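Local coordinates for predicted protein (Acinetobacter sp. RUH2624, PDB 4MEA) that hydrolyses epoxides as a secreted Cif virulence factor of the alpha/beta hydrolase fold, at residues G184-G189 with A238-Y243. Sequence-based numbering, arbitrary orientation.
Sequences GYFSFG and AAFGYY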
loop_
_atom_site.group_PDB
_atom_site.type_symbol
_atom_site.label_atom_id
_atom_site.label_comp_id
_atom_site.label_asym_id
_atom_site.label_seq_id
_atom_site.Cartn_x
_atom_site.Cartn_y
_atom_site.Cartn_z
ATOM N N GLY A 184 3.981 2.581 2.452
ATOM C CA GLY A 184 4.714 1.762 1.499
ATOM C C GLY A 184 4.506 2.192 0.058
ATOM O O GLY A 184 5.466 2.387 -0.693
ATOM N N TYR A 185 3.246 2.322 -0.347
ATOM C CA TYR A 185 2.934 2.717 -1.723
ATOM C C TYR A 185 3.592 4.054 -2.082
ATOM O O TYR A 185 4.181 4.193 -3.159
ATOM C CB TYR A 185 1.414 2.784 -1.928
ATOM C CG TYR A 185 0.961 3.285 -3.297
ATOM C CD1 TYR A 185 1.392 2.669 -4.476
ATOM C CD2 TYR A 185 0.075 4.341 -3.402
ATOM C CE1 TYR A 185 0.952 3.114 -5.724
ATOM C CE2 TYR A 185 -0.370 4.797 -4.646
ATOM C CZ TYR A 185 0.077 4.185 -5.796
ATOM O OH TYR A 185 -0.371 4.628 -7.023
ATOM N N PHE A 186 3.527 5.020 -1.164
ATOM C CA PHE A 186 4.057 6.362 -1.425
ATOM C C PHE A 186 5.594 6.417 -1.462
ATOM O O PHE A 186 6.168 7.401 -1.912
ATOM C CB PHE A 186 3.518 7.385 -0.411
ATOM C CG PHE A 186 2.039 7.688 -0.553
ATOM C CD1 PHE A 186 1.320 7.255 -1.657
ATOM C CD2 PHE A 186 1.374 8.433 0.421
ATOM C CE1 PHE A 186 -0.042 7.556 -1.786
ATOM C CE2 PHE A 186 0.004 8.725 0.304
ATOM C CZ PHE A 186 -0.692 8.289 -0.804
ATOM N N SER A 187 6.266 5.375 -0.986
ATOM C CA SER A 187 7.723 5.351 -1.046
ATOM C C SER A 187 8.252 4.264 -1.981
ATOM O O SER A 187 9.442 3.953 -1.966
ATOM C CB SER A 187 8.321 5.195 0.360
ATOM O OG SER A 187 7.852 4.019 1.004
ATOM N N PHE A 188 7.364 3.712 -2.808
ATOM C CA PHE A 188 7.675 2.609 -3.722
ATOM C C PHE A 188 8.139 3.207 -5.045
ATOM O O PHE A 188 7.331 3.474 -5.922
ATOM C CB PHE A 188 6.404 1.762 -3.910
ATOM C CG PHE A 188 6.601 0.446 -4.641
ATOM C CD1 PHE A 188 7.339 -0.580 -4.080
ATOM C CD2 PHE A 188 5.968 0.216 -5.862
ATOM C CE1 PHE A 188 7.483 -1.798 -4.734
ATOM C CE2 PHE A 188 6.100 -0.997 -6.517
ATOM C CZ PHE A 188 6.864 -2.009 -5.950
ATOM N N GLY A 189 9.443 3.448 -5.169
ATOM C CA GLY A 189 9.984 4.124 -6.342
ATOM C C GLY A 189 9.214 5.398 -6.644
ATOM O O GLY A 189 8.789 6.104 -5.728
ATOM N N ALA A 238 7.211 15.873 -4.646
ATOM C CA ALA A 238 7.470 16.489 -3.347
ATOM C C ALA A 238 6.678 15.805 -2.226
ATOM O O ALA A 238 7.236 15.440 -1.189
ATOM C CB ALA A 238 7.130 17.959 -3.399
ATOM N N ALA A 239 5.374 15.647 -2.426
ATOM C CA ALA A 239 4.549 14.971 -1.433
ATOM C C ALA A 239 5.151 13.621 -1.048
ATOM O O ALA A 239 5.253 13.276 0.135
ATOM C CB ALA A 239 3.127 14.786 -1.959
ATOM N N PHE A 240 5.547 12.842 -2.043
ATOM C CA PHE A 240 6.005 11.494 -1.741
ATOM C C PHE A 240 7.459 11.493 -1.246
ATOM O O PHE A 240 7.937 10.503 -0.685
ATOM C CB PHE A 240 5.725 10.535 -2.914
ATOM C CG PHE A 240 4.252 10.481 -3.311
ATOM C CD1 PHE A 240 3.260 10.462 -2.339
ATOM C CD2 PHE A 240 3.868 10.488 -4.644
ATOM C CE1 PHE A 240 1.910 10.425 -2.698
ATOM C CE2 PHE A 240 2.526 10.454 -5.006
ATOM C CZ PHE A 240 1.545 10.418 -4.029
ATOM N N GLY A 241 8.150 12.623 -1.395
ATOM C CA GLY A 241 9.445 12.760 -0.738
ATOM C C GLY A 241 9.339 12.623 0.781
ATOM O O GLY A 241 10.224 12.047 1.417
ATOM N N TYR A 242 8.264 13.155 1.372
ATOM C CA TYR A 242 8.060 13.023 2.820
ATOM C C TYR A 242 7.999 11.557 3.191
ATOM O O TYR A 242 8.508 11.150 4.236
ATOM C CB TYR A 242 6.787 13.755 3.284
ATOM C CG TYR A 242 6.934 15.260 3.229
ATOM C CD1 TYR A 242 7.389 15.971 4.336
ATOM C CD2 TYR A 242 6.655 15.961 2.061
ATOM C CE1 TYR A 242 7.541 17.352 4.288
ATOM C CE2 TYR A 242 6.819 17.340 1.998
ATOM C CZ TYR A 242 7.262 18.028 3.117
ATOM O OH TYR A 242 7.429 19.396 3.066
ATOM N N TYR A 243 7.398 10.758 2.307
ATOM C CA TYR A 243 7.229 9.338 2.571
ATOM C C TYR A 243 8.524 8.554 2.367
ATOM O O TYR A 243 8.854 7.680 3.177
ATOM C CB TYR A 243 6.040 8.762 1.777
ATOM C CG TYR A 243 4.729 9.335 2.271
ATOM C CD1 TYR A 243 4.034 8.731 3.316
ATOM C CD2 TYR A 243 4.216 10.518 1.735
ATOM C CE1 TYR A 243 2.844 9.276 3.801
ATOM C CE2 TYR A 243 3.024 11.072 2.216
ATOM C CZ TYR A 243 2.345 10.444 3.245
ATOM O OH TYR A 243 1.168 10.982 3.728
#
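F186 sets one ring face under F240 and its CD2 edge against Y243, residues three apart on helix 233-244, and the contacts can be traced outward along its side chain. At the root, F186 CB lies against the start of the tyrosine side chain, 3.5 Å from Y243 CG. F186 CG is met by F240 CE1 and CD1 at nearly equal distances. The two sides of the ring then differ: F240 CE1, above the face, is 3.4 Å from F186 CD1, whereas F186 CD2 is directed at the centre of the Y243 ring, 3.5 Å above its plane. With the planes at 75°, this second pair is edge-to-face, the edge supplied by F186. F240 CE1 sits over the centre of one F186 face, but a plane angle of 33° makes that pair oblique rather than a parallel stack. Farther out, F186 CE1, CZ and CE2 all remain beneath F240 CE1, and F186 CE2 also nears Y243 CZ. With CG anti to the carbonyl carbon (chi1 -69°), F186 projects its ring from a type I turn, Y185 to F188, whose S187 CB packs 3.8 Å from Y243 O. The S187 hydroxyl is hydrogen-bonded to F183 O. The aromatic cluster thus joins this turn to helix 233-244, in the helical insertion between strands 151-157 and 267-272 in the chain, consistent with the cap domain of alpha/beta-hydrolase epoxide hydrolases; A192 of helix 191-198 and F203 and F207 of helix 200-211 also pack on F186.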